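Local coordinates for ancillary protein 1 (Streptococcus pyogenes, PDB 2XI9), which acts as a pilus-presented adhesin that probably attaches the bacterium to host cells, and relies on an internal thioester bond for efficient interaction, at residues 214-219 against 251-256; 162-167 against 200-205; 136-141 against 269-274; 242-247 against 277-282; 117-122 against 318-323. All blocks are in the same frame, centred on the assembly; numbering follows the deposited sequence.

Contact 1: 214-219 against 251-256; sequences KHIKKV and YFTDSA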
# COMPACT_ATOMS: atom_id res chain seq x y z
N LYS A 214 -2.50 -11.06 -5.98
CA LYS A 214 -2.62 -11.33 -7.38
C LYS A 214 -3.72 -10.50 -7.97
O LYS A 214 -3.54 -9.94 -9.04
CB LYS A 214 -2.82 -12.83 -7.64
CG LYS A 214 -1.54 -13.66 -7.31
CD LYS A 214 -1.56 -15.12 -7.83
CE LYS A 214 -2.06 -16.10 -6.79
NZ LYS A 214 -2.00 -17.52 -7.29
N HIS A 215 -4.89 -10.42 -7.29
CA HIS A 215 -6.03 -9.62 -7.79
C HIS A 215 -5.67 -8.14 -8.00
O HIS A 215 -5.99 -7.53 -9.07
CB HIS A 215 -7.24 -9.76 -6.84
CG HIS A 215 -7.86 -11.12 -6.85
ND1 HIS A 215 -8.67 -11.62 -5.84
CD2 HIS A 215 -7.78 -12.10 -7.78
CE1 HIS A 215 -9.05 -12.84 -6.15
NE2 HIS A 215 -8.54 -13.16 -7.33
N ILE A 216 -5.00 -7.57 -7.01
CA ILE A 216 -4.59 -6.21 -7.07
C ILE A 216 -3.61 -5.92 -8.22
O ILE A 216 -3.81 -4.95 -8.98
CB ILE A 216 -4.02 -5.72 -5.67
CG1 ILE A 216 -5.10 -5.75 -4.58
CG2 ILE A 216 -3.27 -4.43 -5.81
CD1 ILE A 216 -6.28 -4.92 -4.79
N LYS A 217 -2.60 -6.78 -8.39
CA LYS A 217 -1.62 -6.60 -9.43
C LYS A 217 -2.29 -6.70 -10.78
O LYS A 217 -1.88 -6.01 -11.68
CB LYS A 217 -0.53 -7.66 -9.37
CG LYS A 217 0.43 -7.50 -8.26
CD LYS A 217 1.40 -8.66 -8.32
CE LYS A 217 2.49 -8.53 -7.28
NZ LYS A 217 3.38 -9.76 -7.23
N LYS A 218 -3.35 -7.54 -10.91
CA LYS A 218 -3.99 -7.71 -12.22
C LYS A 218 -4.92 -6.57 -12.63
O LYS A 218 -5.02 -6.25 -13.82
CB LYS A 218 -4.69 -9.07 -12.31
CG LYS A 218 -3.66 -10.25 -12.42
CD LYS A 218 -4.24 -11.60 -12.15
CE LYS A 218 -4.96 -12.12 -13.37
NZ LYS A 218 -5.77 -13.40 -13.13
N VAL A 219 -5.60 -5.97 -11.67
CA VAL A 219 -6.37 -4.75 -11.88
C VAL A 219 -5.43 -3.64 -12.39
O VAL A 219 -5.70 -3.02 -13.42
CB VAL A 219 -7.12 -4.30 -10.60
CG1 VAL A 219 -7.74 -2.89 -10.75
CG2 VAL A 219 -8.25 -5.30 -10.21
N TYR A 251 -13.44 -2.98 -5.29
CA TYR A 251 -14.07 -4.27 -5.36
C TYR A 251 -13.35 -5.31 -4.49
O TYR A 251 -14.01 -6.08 -3.80
CB TYR A 251 -14.18 -4.74 -6.83
CG TYR A 251 -14.81 -6.12 -7.00
CD1 TYR A 251 -14.02 -7.28 -6.98
CD2 TYR A 251 -16.17 -6.27 -7.12
CE1 TYR A 251 -14.60 -8.54 -7.10
CE2 TYR A 251 -16.75 -7.54 -7.25
CZ TYR A 251 -15.96 -8.66 -7.24
OH TYR A 251 -16.53 -9.91 -7.36
N PHE A 252 -12.02 -5.29 -4.48
CA PHE A 252 -11.21 -6.23 -3.71
C PHE A 252 -10.87 -5.71 -2.34
O PHE A 252 -10.84 -6.47 -1.41
CB PHE A 252 -9.90 -6.61 -4.47
CG PHE A 252 -10.16 -7.39 -5.74
CD1 PHE A 252 -10.68 -8.65 -5.68
CD2 PHE A 252 -9.94 -6.79 -6.99
CE1 PHE A 252 -10.99 -9.35 -6.90
CE2 PHE A 252 -10.26 -7.46 -8.18
CZ PHE A 252 -10.76 -8.73 -8.13
N THR A 253 -10.58 -4.42 -2.19
CA THR A 253 -10.16 -3.91 -0.85
C THR A 253 -11.31 -3.67 0.16
O THR A 253 -11.12 -3.77 1.39
CB THR A 253 -9.36 -2.59 -0.97
OG1 THR A 253 -10.17 -1.57 -1.56
CG2 THR A 253 -8.12 -2.78 -1.81
N ASP A 254 -12.46 -3.28 -0.38
CA ASP A 254 -13.58 -2.79 0.39
C ASP A 254 -14.90 -3.48 0.02
O ASP A 254 -15.96 -3.10 0.49
CB ASP A 254 -13.68 -1.29 0.19
CG ASP A 254 -12.53 -0.53 0.88
OD1 ASP A 254 -12.51 -0.40 2.13
OD2 ASP A 254 -11.67 -0.02 0.15
N SER A 255 -14.83 -4.51 -0.81
CA SER A 255 -16.01 -5.25 -1.22
C SER A 255 -17.10 -4.33 -1.83
O SER A 255 -18.26 -4.50 -1.54
CB SER A 255 -16.56 -6.06 -0.06
OG SER A 255 -15.59 -7.02 0.37
N ALA A 256 -16.70 -3.37 -2.66
CA ALA A 256 -17.63 -2.57 -3.44
C ALA A 256 -18.34 -3.47 -4.44
O ALA A 256 -17.73 -4.43 -5.00
CB ALA A 256 -16.89 -1.43 -4.24
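Two similar first torsions bring His215 and Phe252 together: each CG lies beside its backbone N, at chi1 -69° and -66°. Thus His215 CB sits over the Phe252 ring, 3.6 Å from its centroid and almost on the normal, as a CH-pi contact. The imidazole is displaced from the phenyl face and overlaps it little, its plane tilted by 29° and the centroids 4.6 Å apart, though His215 ND1 comes within 3.4 Å of Phe252 CE1. Its ND1 is hydrogen-bonded to Asp206, which probably helps hold the ring in this rotation. The setting is a helix-helix interface of the thioester domain, helix 209-222 meeting the C-terminal end of helix 238-253. Tyr251 CD1 covers the opposite face of Phe252, while Val219 CG2 arrives at its edge, 3.6 Å from CE2. Ile216 CD1 runs past Phe252 CB at 4.0 Å and also touches Thr253 CG2. Thr253, the last residue with helical geometry, gives its OG1 proton to Asp254 OD2, which Ala163 N also reaches.

Contact 2: 162-167 against 200-205; sequences NADLKS and YTVKPR
Asn162 opens a type I beta turn, closed by the 3.1 Å bond from Leu165 N to Asn162 O, and its CA lies 6.5 Å from that of Thr201 on the irregular segment 200-205. Neither segment is helix or strand; both are loops of the thioester domain, one following strand 155-160 and the other leading into helix 209-222. With the backbones this far apart, a side chain spans the interval. Asn162 places its CG beside its own backbone N (chi1 -55°), from where ND2 donates to Tyr200 O at 2.8 Å. The bond is fairly straight at the hydrogen, 159°, and lies in both the amide plane and the carbonyl plane. A second proton of ND2 goes to a water 2.8 Å away, which in turn accepts from Val202 N. Beside these bonds Val202 CG2 packs on ND2 at 3.7 Å, crossing the amide group at about a right angle. The other end of the amide, OD1, takes Ser310 N. Both N-H groups and the oxygen of this buried amide thus have partners, tying three separate loop pieces together, and a flipped amide would put the oxygen against Tyr200 O, which probably fixes the amide orientation.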
# COMPACT_ATOMS: atom_id res chain seq x y z
N ASN A 162 -8.26 2.28 0.45
CA ASN A 162 -9.26 2.30 1.55
C ASN A 162 -10.38 3.31 1.24
O ASN A 162 -10.26 4.48 1.55
CB ASN A 162 -8.61 2.74 2.86
CG ASN A 162 -7.39 1.90 3.25
OD1 ASN A 162 -6.25 2.41 3.27
ND2 ASN A 162 -7.62 0.61 3.57
N ALA A 163 -11.50 2.82 0.70
CA ALA A 163 -12.57 3.68 0.23
C ALA A 163 -13.09 4.67 1.28
O ALA A 163 -13.49 5.77 0.89
CB ALA A 163 -13.72 2.83 -0.29
N ASP A 164 -13.08 4.29 2.56
CA ASP A 164 -13.70 5.10 3.61
C ASP A 164 -12.74 6.13 4.25
O ASP A 164 -13.18 6.87 5.14
CB ASP A 164 -14.19 4.24 4.78
CG ASP A 164 -15.26 3.23 4.38
OD1 ASP A 164 -16.30 3.67 3.85
OD2 ASP A 164 -15.03 2.02 4.65
N LEU A 165 -11.46 6.10 3.89
CA LEU A 165 -10.45 6.95 4.55
C LEU A 165 -10.10 8.17 3.68
O LEU A 165 -10.57 8.29 2.55
CB LEU A 165 -9.19 6.13 4.85
CG LEU A 165 -9.46 4.94 5.80
CD1 LEU A 165 -8.15 4.18 6.10
CD2 LEU A 165 -10.15 5.36 7.11
N LYS A 166 -9.30 9.08 4.21
CA LYS A 166 -9.10 10.35 3.54
C LYS A 166 -8.12 10.21 2.38
O LYS A 166 -7.09 9.55 2.49
CB LYS A 166 -8.58 11.41 4.52
CG LYS A 166 -9.64 11.88 5.51
CD LYS A 166 -8.99 12.83 6.50
CE LYS A 166 -9.87 13.88 6.96
NZ LYS A 166 -10.64 13.48 8.17
N SER A 167 -8.49 10.82 1.26
CA SER A 167 -7.61 10.91 0.09
C SER A 167 -6.30 11.71 0.39
O SER A 167 -6.24 12.46 1.36
CB SER A 167 -8.38 11.53 -1.07
OG SER A 167 -9.00 12.74 -0.69
N TYR A 200 -3.58 -4.13 4.99
CA TYR A 200 -4.02 -2.74 4.86
C TYR A 200 -5.50 -2.56 4.51
O TYR A 200 -5.98 -1.43 4.47
CB TYR A 200 -3.14 -1.97 3.89
CG TYR A 200 -1.69 -2.07 4.25
CD1 TYR A 200 -1.19 -1.41 5.34
CD2 TYR A 200 -0.82 -2.88 3.52
CE1 TYR A 200 0.13 -1.53 5.72
CE2 TYR A 200 0.51 -3.02 3.87
CZ TYR A 200 0.99 -2.33 4.98
OH TYR A 200 2.30 -2.47 5.35
N THR A 201 -6.19 -3.67 4.21
CA THR A 201 -7.59 -3.62 3.76
C THR A 201 -8.54 -3.52 4.92
O THR A 201 -8.26 -4.00 6.01
CB THR A 201 -8.00 -4.85 2.96
OG1 THR A 201 -7.86 -6.03 3.77
CG2 THR A 201 -7.14 -4.94 1.69
N VAL A 202 -9.70 -2.93 4.66
CA VAL A 202 -10.74 -2.76 5.68
C VAL A 202 -11.89 -3.76 5.52
O VAL A 202 -12.38 -4.27 6.51
CB VAL A 202 -11.28 -1.32 5.60
CG1 VAL A 202 -12.51 -1.14 6.42
CG2 VAL A 202 -10.19 -0.33 6.06
N LYS A 203 -12.34 -4.01 4.28
CA LYS A 203 -13.37 -5.04 4.04
C LYS A 203 -12.99 -5.85 2.80
O LYS A 203 -13.62 -5.72 1.77
CB LYS A 203 -14.76 -4.40 3.88
CG LYS A 203 -15.94 -5.37 3.99
CD LYS A 203 -17.25 -4.66 3.58
CE LYS A 203 -18.48 -5.60 3.68
NZ LYS A 203 -18.72 -6.00 5.09
N PRO A 204 -11.94 -6.69 2.92
CA PRO A 204 -11.47 -7.46 1.78
C PRO A 204 -12.47 -8.48 1.34
O PRO A 204 -13.17 -9.11 2.14
CB PRO A 204 -10.19 -8.14 2.32
CG PRO A 204 -10.37 -8.20 3.75
CD PRO A 204 -11.20 -7.03 4.15
N ARG A 205 -12.57 -8.63 0.03
CA ARG A 205 -13.45 -9.63 -0.52
C ARG A 205 -12.81 -11.02 -0.38
O ARG A 205 -13.49 -12.03 -0.13
CB ARG A 205 -13.71 -9.24 -1.97
CG ARG A 205 -14.76 -9.97 -2.65
CD ARG A 205 -15.06 -9.39 -4.01
NE ARG A 205 -15.93 -8.20 -4.06
CZ ARG A 205 -17.25 -8.18 -3.88
NH1 ARG A 205 -17.96 -9.27 -3.58
NH2 ARG A 205 -17.88 -7.03 -3.96
O HOH W 1 -9.67 -0.96 2.51

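Contact 3: 136-141 against 269-274; sequences VLTTQN and FGDMND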
# COMPACT_ATOMS: atom_id res chain seq x y z
N VAL A 136 -14.19 15.19 -16.50
CA VAL A 136 -15.43 14.56 -16.06
C VAL A 136 -15.30 13.03 -16.13
O VAL A 136 -14.54 12.45 -16.96
CB VAL A 136 -16.67 15.04 -16.83
CG1 VAL A 136 -16.86 16.56 -16.77
CG2 VAL A 136 -16.65 14.54 -18.28
N LEU A 137 -16.01 12.38 -15.22
CA LEU A 137 -16.19 10.94 -15.28
C LEU A 137 -17.28 10.74 -16.33
O LEU A 137 -16.99 10.24 -17.41
CB LEU A 137 -16.54 10.37 -13.90
CG LEU A 137 -16.91 8.88 -13.87
CD1 LEU A 137 -15.83 8.02 -14.55
CD2 LEU A 137 -17.14 8.44 -12.44
N THR A 138 -18.51 11.18 -16.06
CA THR A 138 -19.49 11.35 -17.13
C THR A 138 -19.96 12.79 -17.24
O THR A 138 -19.82 13.42 -18.29
CB THR A 138 -20.70 10.38 -16.99
OG1 THR A 138 -20.20 9.03 -16.85
CG2 THR A 138 -21.64 10.48 -18.19
N THR A 139 -20.55 13.31 -16.16
CA THR A 139 -21.01 14.71 -16.15
C THR A 139 -20.33 15.57 -15.08
O THR A 139 -20.37 16.77 -15.17
CB THR A 139 -22.52 14.80 -15.88
OG1 THR A 139 -22.76 14.33 -14.55
CG2 THR A 139 -23.31 13.93 -16.88
N GLN A 140 -19.78 14.95 -14.05
CA GLN A 140 -19.11 15.66 -12.97
C GLN A 140 -17.59 15.41 -12.99
O GLN A 140 -17.15 14.36 -13.38
CB GLN A 140 -19.69 15.23 -11.63
CG GLN A 140 -21.19 15.57 -11.52
CD GLN A 140 -21.86 15.08 -10.23
OE1 GLN A 140 -22.54 15.85 -9.58
NE2 GLN A 140 -21.65 13.82 -9.87
N ASN A 141 -16.82 16.40 -12.53
CA ASN A 141 -15.38 16.24 -12.30
C ASN A 141 -15.14 14.96 -11.51
O ASN A 141 -15.81 14.73 -10.51
CB ASN A 141 -14.82 17.47 -11.56
CG ASN A 141 -13.32 17.43 -11.40
OD1 ASN A 141 -12.61 16.78 -12.17
ND2 ASN A 141 -12.81 18.17 -10.40
N PHE A 269 -19.25 7.45 -7.50
CA PHE A 269 -19.38 6.51 -8.60
C PHE A 269 -20.76 6.46 -9.21
O PHE A 269 -20.98 5.86 -10.27
CB PHE A 269 -18.84 5.12 -8.18
CG PHE A 269 -17.35 5.10 -8.08
CD1 PHE A 269 -16.59 5.07 -9.23
CD2 PHE A 269 -16.68 5.20 -6.84
CE1 PHE A 269 -15.20 5.13 -9.21
CE2 PHE A 269 -15.28 5.24 -6.80
CZ PHE A 269 -14.54 5.22 -8.00
N GLY A 270 -21.71 7.11 -8.56
CA GLY A 270 -22.98 7.42 -9.19
C GLY A 270 -22.86 8.07 -10.56
O GLY A 270 -23.73 7.88 -11.40
N ASP A 271 -21.79 8.84 -10.80
CA ASP A 271 -21.58 9.49 -12.11
C ASP A 271 -20.92 8.56 -13.16
O ASP A 271 -20.65 8.99 -14.28
CB ASP A 271 -20.66 10.70 -11.94
CG ASP A 271 -20.63 11.61 -13.16
OD1 ASP A 271 -21.66 11.85 -13.77
OD2 ASP A 271 -19.54 12.12 -13.53
N MSE A 272 -20.64 7.31 -12.81
CA MSE A 272 -20.07 6.35 -13.77
C MSE A 272 -21.15 5.84 -14.72
O MSE A 272 -22.19 5.33 -14.29
CB MSE A 272 -19.41 5.18 -13.01
CG MSE A 272 -18.71 4.18 -13.87
SE MSE A 272 -17.70 2.87 -12.92
CE MSE A 272 -16.02 3.82 -12.67
N ASN A 273 -20.91 5.97 -16.03
CA ASN A 273 -21.88 5.50 -17.03
C ASN A 273 -21.82 3.95 -17.23
O ASN A 273 -20.93 3.27 -16.71
CB ASN A 273 -21.78 6.30 -18.34
CG ASN A 273 -20.53 5.98 -19.16
OD1 ASN A 273 -19.85 4.99 -18.90
ND2 ASN A 273 -20.23 6.83 -20.17
N ASP A 274 -22.79 3.40 -17.96
CA ASP A 274 -22.87 1.93 -18.16
C ASP A 274 -21.61 1.33 -18.81
O ASP A 274 -21.09 0.33 -18.32
CB ASP A 274 -24.08 1.56 -19.02
CG ASP A 274 -25.42 1.77 -18.30
OD1 ASP A 274 -25.45 1.92 -17.07
OD2 ASP A 274 -26.46 1.76 -19.00
O HOH W 2 -18.30 6.95 -16.83
O HOH W 3 -17.69 12.41 -11.03
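Asp271 offers its carboxylate to three consecutive backbone N-H groups of the loop 136-141, so that one charged side chain organises the whole turn. OD2 accepts from Thr138 N and Gln140 N, both at 2.9 Å, out of the carboxylate plane and from opposite faces of it. Thr139 N lies between the oxygens: it donates to OD1 at 3.0 Å on the syn side and, at a more bent angle, to OD2. The hydroxyl Thr139 OG1 adds a further bond to OD1, 2.8 Å long. The carboxylate can reach the loop because Asp271 CG stands anti to its backbone N, at chi1 -167°. With OD2 accepting three backbone donors and OD1 two donors, the negative charge is well satisfied and probably stabilised as the carboxylate. The Asp271 carbonyl is used as well, since Thr138 OG1 donates to it at 2.6 Å, nearly in line with C=O.

This loop connects strands 127-130 and 146-149 of the thioester-domain sheet, and its partner is a 3-10 segment that runs into the N-cap of helix 274-288. Asn273 fills that N-cap position, and its OD1 is bonded to Thr276 OG1. A water bridges Thr138 OG1 to Asn273 N, donating to the first and accepting from the second. On the apolar side of the loop, Leu137 CD2 meets CB of selenomethionine Met272 at 4.0 Å, while Leu137 O accepts from Gln240 on helix 238-253.

Contact 4: 242-247 against 277-282; sequences RAATQL and LAVAKI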
# COMPACT_ATOMS: atom_id res chain seq x y z
N ARG A 242 -9.37 5.36 -15.59
CA ARG A 242 -8.85 5.62 -14.25
C ARG A 242 -9.91 5.30 -13.18
O ARG A 242 -9.63 4.64 -12.19
CB ARG A 242 -8.35 7.06 -14.15
CG ARG A 242 -7.50 7.37 -12.91
CD ARG A 242 -6.81 8.70 -13.07
NE ARG A 242 -5.89 8.96 -11.96
CZ ARG A 242 -4.88 9.81 -12.00
NH1 ARG A 242 -4.64 10.52 -13.10
NH2 ARG A 242 -4.14 9.96 -10.91
N ALA A 243 -11.12 5.80 -13.36
CA ALA A 243 -12.20 5.54 -12.44
C ALA A 243 -12.55 4.06 -12.35
O ALA A 243 -12.73 3.55 -11.25
CB ALA A 243 -13.42 6.32 -12.81
N ALA A 244 -12.63 3.38 -13.49
CA ALA A 244 -12.95 1.97 -13.52
C ALA A 244 -11.90 1.21 -12.74
O ALA A 244 -12.24 0.28 -12.02
CB ALA A 244 -13.04 1.47 -14.98
N THR A 245 -10.61 1.61 -12.89
CA THR A 245 -9.48 1.01 -12.17
C THR A 245 -9.66 1.23 -10.67
O THR A 245 -9.46 0.30 -9.87
CB THR A 245 -8.05 1.54 -12.70
OG1 THR A 245 -8.01 1.48 -14.16
CG2 THR A 245 -6.90 0.74 -12.14
N GLN A 246 -10.03 2.45 -10.27
CA GLN A 246 -10.20 2.75 -8.86
C GLN A 246 -11.31 1.88 -8.25
O GLN A 246 -11.18 1.37 -7.14
CB GLN A 246 -10.53 4.24 -8.67
CG GLN A 246 -10.74 4.68 -7.20
CD GLN A 246 -9.51 4.50 -6.33
OE1 GLN A 246 -8.66 5.38 -6.28
NE2 GLN A 246 -9.45 3.39 -5.60
N LEU A 247 -12.41 1.77 -8.97
CA LEU A 247 -13.56 0.98 -8.47
C LEU A 247 -13.21 -0.52 -8.41
O LEU A 247 -13.62 -1.20 -7.52
CB LEU A 247 -14.80 1.25 -9.33
CG LEU A 247 -16.07 0.48 -8.95
CD1 LEU A 247 -16.46 0.86 -7.52
CD2 LEU A 247 -17.23 0.72 -9.98
N LEU A 277 -18.69 1.25 -16.19
CA LEU A 277 -18.88 0.19 -15.22
C LEU A 277 -18.65 -1.20 -15.88
O LEU A 277 -18.13 -2.13 -15.25
CB LEU A 277 -20.30 0.33 -14.60
CG LEU A 277 -20.65 -0.74 -13.57
CD1 LEU A 277 -19.70 -0.68 -12.38
CD2 LEU A 277 -22.13 -0.60 -13.15
N ALA A 278 -18.99 -1.36 -17.15
CA ALA A 278 -18.74 -2.67 -17.81
C ALA A 278 -17.22 -2.93 -17.86
O ALA A 278 -16.76 -4.05 -17.66
CB ALA A 278 -19.36 -2.71 -19.19
N VAL A 279 -16.43 -1.89 -18.11
CA VAL A 279 -14.97 -2.04 -18.09
C VAL A 279 -14.44 -2.32 -16.67
O VAL A 279 -13.53 -3.16 -16.47
CB VAL A 279 -14.27 -0.85 -18.74
CG1 VAL A 279 -12.75 -0.85 -18.44
CG2 VAL A 279 -14.55 -0.85 -20.24
N ALA A 280 -15.03 -1.70 -15.65
CA ALA A 280 -14.66 -2.03 -14.29
C ALA A 280 -14.89 -3.53 -14.07
O ALA A 280 -14.05 -4.20 -13.47
CB ALA A 280 -15.45 -1.21 -13.28
N LYS A 281 -16.01 -4.03 -14.57
CA LYS A 281 -16.35 -5.47 -14.46
C LYS A 281 -15.34 -6.39 -15.21
O LYS A 281 -14.94 -7.45 -14.70
CB LYS A 281 -17.77 -5.76 -14.96
CG LYS A 281 -18.91 -5.20 -14.08
CD LYS A 281 -20.32 -5.74 -14.54
CE LYS A 281 -21.46 -5.14 -13.70
NZ LYS A 281 -22.80 -5.41 -14.29
N ILE A 282 -14.95 -5.97 -16.41
CA ILE A 282 -13.82 -6.62 -17.14
C ILE A 282 -12.52 -6.69 -16.34
O ILE A 282 -11.93 -7.74 -16.22
CB ILE A 282 -13.57 -5.93 -18.52
CG1 ILE A 282 -14.69 -6.31 -19.48
CG2 ILE A 282 -12.19 -6.35 -19.11
CD1 ILE A 282 -14.93 -5.28 -20.63
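Leu247 is anchored in its helix by the 2.9 Å bond from its N to Ala243 O, and Leu277 in the facing helix by the 2.9 Å bond its O accepts from Lys281 N; no hydrogen bond passes between the two segments. The side chains that join them are apolar. The segment axes approach to 8.4 Å and cross at -49°, close to the angle of common ridges-into-grooves packing, and the nearest backbones are those of Ala244 and Ala280, whose CA atoms are 4.4 Å apart. Such closeness depends on small side chains at the crossing: the two CB atoms meet at 4.0 Å, and Ala280 CB also rests on Ala244 O. Next to this point Val279 CG1 lies against Ala244 CB. On the other flank Leu247 and Leu277 meet across the interface, CD2 of the first to CD1 of the second at 3.7 Å. Both leucines have CG anti to the backbone N, Leu247 CD2 touches Ala280 CB as well, and Leu263 of helix 260-263 touches both leucines. Away from this interface, Gln246 donates to the carbonyl of Cys160, the only cysteine in the modelled chain and so probably the thioester cysteine. With no polar pairing across it, this buried seam relies on shape fit between helix 274-288 and helix 238-253, whose Arg242, Thr245 and Gln246 side chains touch strand 155-160, which ends at that cysteine.

Contact 5: 117-122 against 318-323; sequences KEIVEP and PEDLVD
Lys117 and Asp323 form a salt bridge, NZ to OD1 at 2.6 Å; the lysine chain bends at chi3 (88°) and chi4 (54°), turning its amine back toward the neighbouring strand, while Asn114 gives OD1 a second donor. This pair occupies a non-hydrogen-bonded site of the ladder. Next to it Glu118 and Val322 are a hydrogen-bonded pair: Glu118 N donates to Val322 O and Val322 N to Glu118 O, each 2.9 Å long. Lys117 CA adds a close CA-H...O contact with Val322 O, at 3.2 Å. On that other face the Glu118 carboxylate goes to Arg30 and Arg326. Beyond the regular pairing a water joins Val120 N to Asp320 O. The apolar layer lies further out: Ile119 CG2 is 3.9 Å from Leu321 CD2, and Val120 CG2 packs against Val322 CG2 at 3.7 Å. Strand 117-119 pairs with 321-329 and is also backbone-bonded through Lys117 and Ile119 to strand 189-193, so it links two sheets. The result is a twisted antiparallel beta ladder that brings together the chain entering and leaving the long intervening region that includes the thioester domain.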
# COMPACT_ATOMS: atom_id res chain seq x y z
N LYS A 117 10.09 -4.68 2.00
CA LYS A 117 11.13 -3.87 1.44
C LYS A 117 10.60 -2.45 1.55
O LYS A 117 9.54 -2.15 1.03
CB LYS A 117 11.40 -4.31 0.00
CG LYS A 117 11.88 -5.78 -0.05
CD LYS A 117 12.46 -6.21 -1.39
CE LYS A 117 13.98 -5.94 -1.49
NZ LYS A 117 14.75 -6.54 -0.39
N GLU A 118 11.30 -1.61 2.30
CA GLU A 118 10.80 -0.28 2.64
C GLU A 118 11.90 0.77 2.54
O GLU A 118 13.07 0.45 2.65
CB GLU A 118 10.20 -0.29 4.04
CG GLU A 118 9.17 -1.39 4.26
CD GLU A 118 8.54 -1.39 5.66
OE1 GLU A 118 8.96 -0.61 6.55
OE2 GLU A 118 7.63 -2.24 5.86
N ILE A 119 11.51 2.02 2.35
CA ILE A 119 12.50 3.10 2.32
C ILE A 119 13.09 3.28 3.71
O ILE A 119 12.47 2.92 4.72
CB ILE A 119 11.94 4.43 1.83
CG1 ILE A 119 10.72 4.86 2.68
CG2 ILE A 119 11.59 4.30 0.33
CD1 ILE A 119 10.25 6.24 2.35
N VAL A 120 14.29 3.85 3.73
CA VAL A 120 15.05 3.95 4.97
C VAL A 120 14.48 5.00 5.90
O VAL A 120 14.46 4.79 7.13
CB VAL A 120 16.54 4.22 4.65
CG1 VAL A 120 17.29 4.79 5.84
CG2 VAL A 120 17.16 2.92 4.14
N GLU A 121 14.02 6.12 5.33
CA GLU A 121 13.39 7.18 6.12
C GLU A 121 11.88 7.03 5.98
O GLU A 121 11.31 7.38 4.96
CB GLU A 121 13.82 8.57 5.67
CG GLU A 121 13.37 9.63 6.66
CD GLU A 121 13.55 11.05 6.16
OE1 GLU A 121 14.31 11.27 5.19
OE2 GLU A 121 12.92 11.96 6.76
N PRO A 122 11.23 6.50 7.02
CA PRO A 122 9.81 6.25 6.91
C PRO A 122 9.00 7.56 6.93
O PRO A 122 9.48 8.58 7.41
CB PRO A 122 9.52 5.36 8.13
CG PRO A 122 10.51 5.64 9.07
CD PRO A 122 11.74 6.16 8.36
N PRO A 318 12.61 0.13 -7.11
CA PRO A 318 13.31 -0.71 -6.10
C PRO A 318 14.59 -0.10 -5.52
O PRO A 318 15.11 -0.59 -4.50
CB PRO A 318 13.69 -1.97 -6.87
CG PRO A 318 13.70 -1.54 -8.33
CD PRO A 318 12.64 -0.50 -8.45
N GLU A 319 15.08 0.96 -6.18
CA GLU A 319 16.38 1.54 -5.89
C GLU A 319 16.50 2.08 -4.46
O GLU A 319 17.59 2.07 -3.89
CB GLU A 319 16.80 2.60 -6.97
CG GLU A 319 15.69 3.58 -7.40
CD GLU A 319 14.67 2.97 -8.41
OE1 GLU A 319 14.62 1.74 -8.57
OE2 GLU A 319 13.94 3.72 -9.09
N ASP A 320 15.38 2.47 -3.86
CA ASP A 320 15.37 3.12 -2.55
C ASP A 320 14.83 2.19 -1.45
O ASP A 320 14.77 2.58 -0.28
CB ASP A 320 14.53 4.39 -2.63
CG ASP A 320 13.58 4.37 -3.82
OD1 ASP A 320 12.82 3.39 -3.88
OD2 ASP A 320 13.64 5.29 -4.69
N LEU A 321 14.48 0.98 -1.83
CA LEU A 321 13.89 0.04 -0.90
C LEU A 321 15.01 -0.79 -0.31
O LEU A 321 15.93 -1.18 -1.05
CB LEU A 321 12.87 -0.85 -1.61
CG LEU A 321 11.67 -0.14 -2.24
CD1 LEU A 321 10.67 -1.14 -2.84
CD2 LEU A 321 11.01 0.71 -1.18
N VAL A 322 14.95 -1.01 1.00
CA VAL A 322 15.91 -1.90 1.68
C VAL A 322 15.14 -3.00 2.40
O VAL A 322 13.93 -2.88 2.65
CB VAL A 322 16.85 -1.12 2.66
CG1 VAL A 322 17.58 0.02 1.92
CG2 VAL A 322 16.07 -0.56 3.84
N ASP A 323 15.83 -4.09 2.72
CA ASP A 323 15.20 -5.20 3.43
C ASP A 323 14.88 -4.78 4.84
O ASP A 323 15.74 -4.27 5.55
CB ASP A 323 16.10 -6.43 3.48
CG ASP A 323 16.07 -7.21 2.19
OD1 ASP A 323 15.03 -7.84 1.88
OD2 ASP A 323 17.08 -7.18 1.49
O HOH W 4 15.67 4.47 1.24

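Four of the five contacts lie in or around the thioester domain, and contact 5 pairs strands entering and leaving the intervening region. Contacts 1 and 2 touch, Ser255 OG meeting Lys203 O at 2.7 Å in a probable hydrogen bond, so the end of helix 238-253 is joined to the loop 200-205. That helix carries contact 4, whose centre is about 11 Å from that of contact 1, and contact 3 touches contact 4 through Leu137 CD1 on Ala243 CB at 3.4 Å. Contact 5 stands apart, about 38 Å from contact 3 between centres, although its nearest atoms lie about 5 Å from contact 2. Cys160, the probable thioester residue, lies just before contact 2.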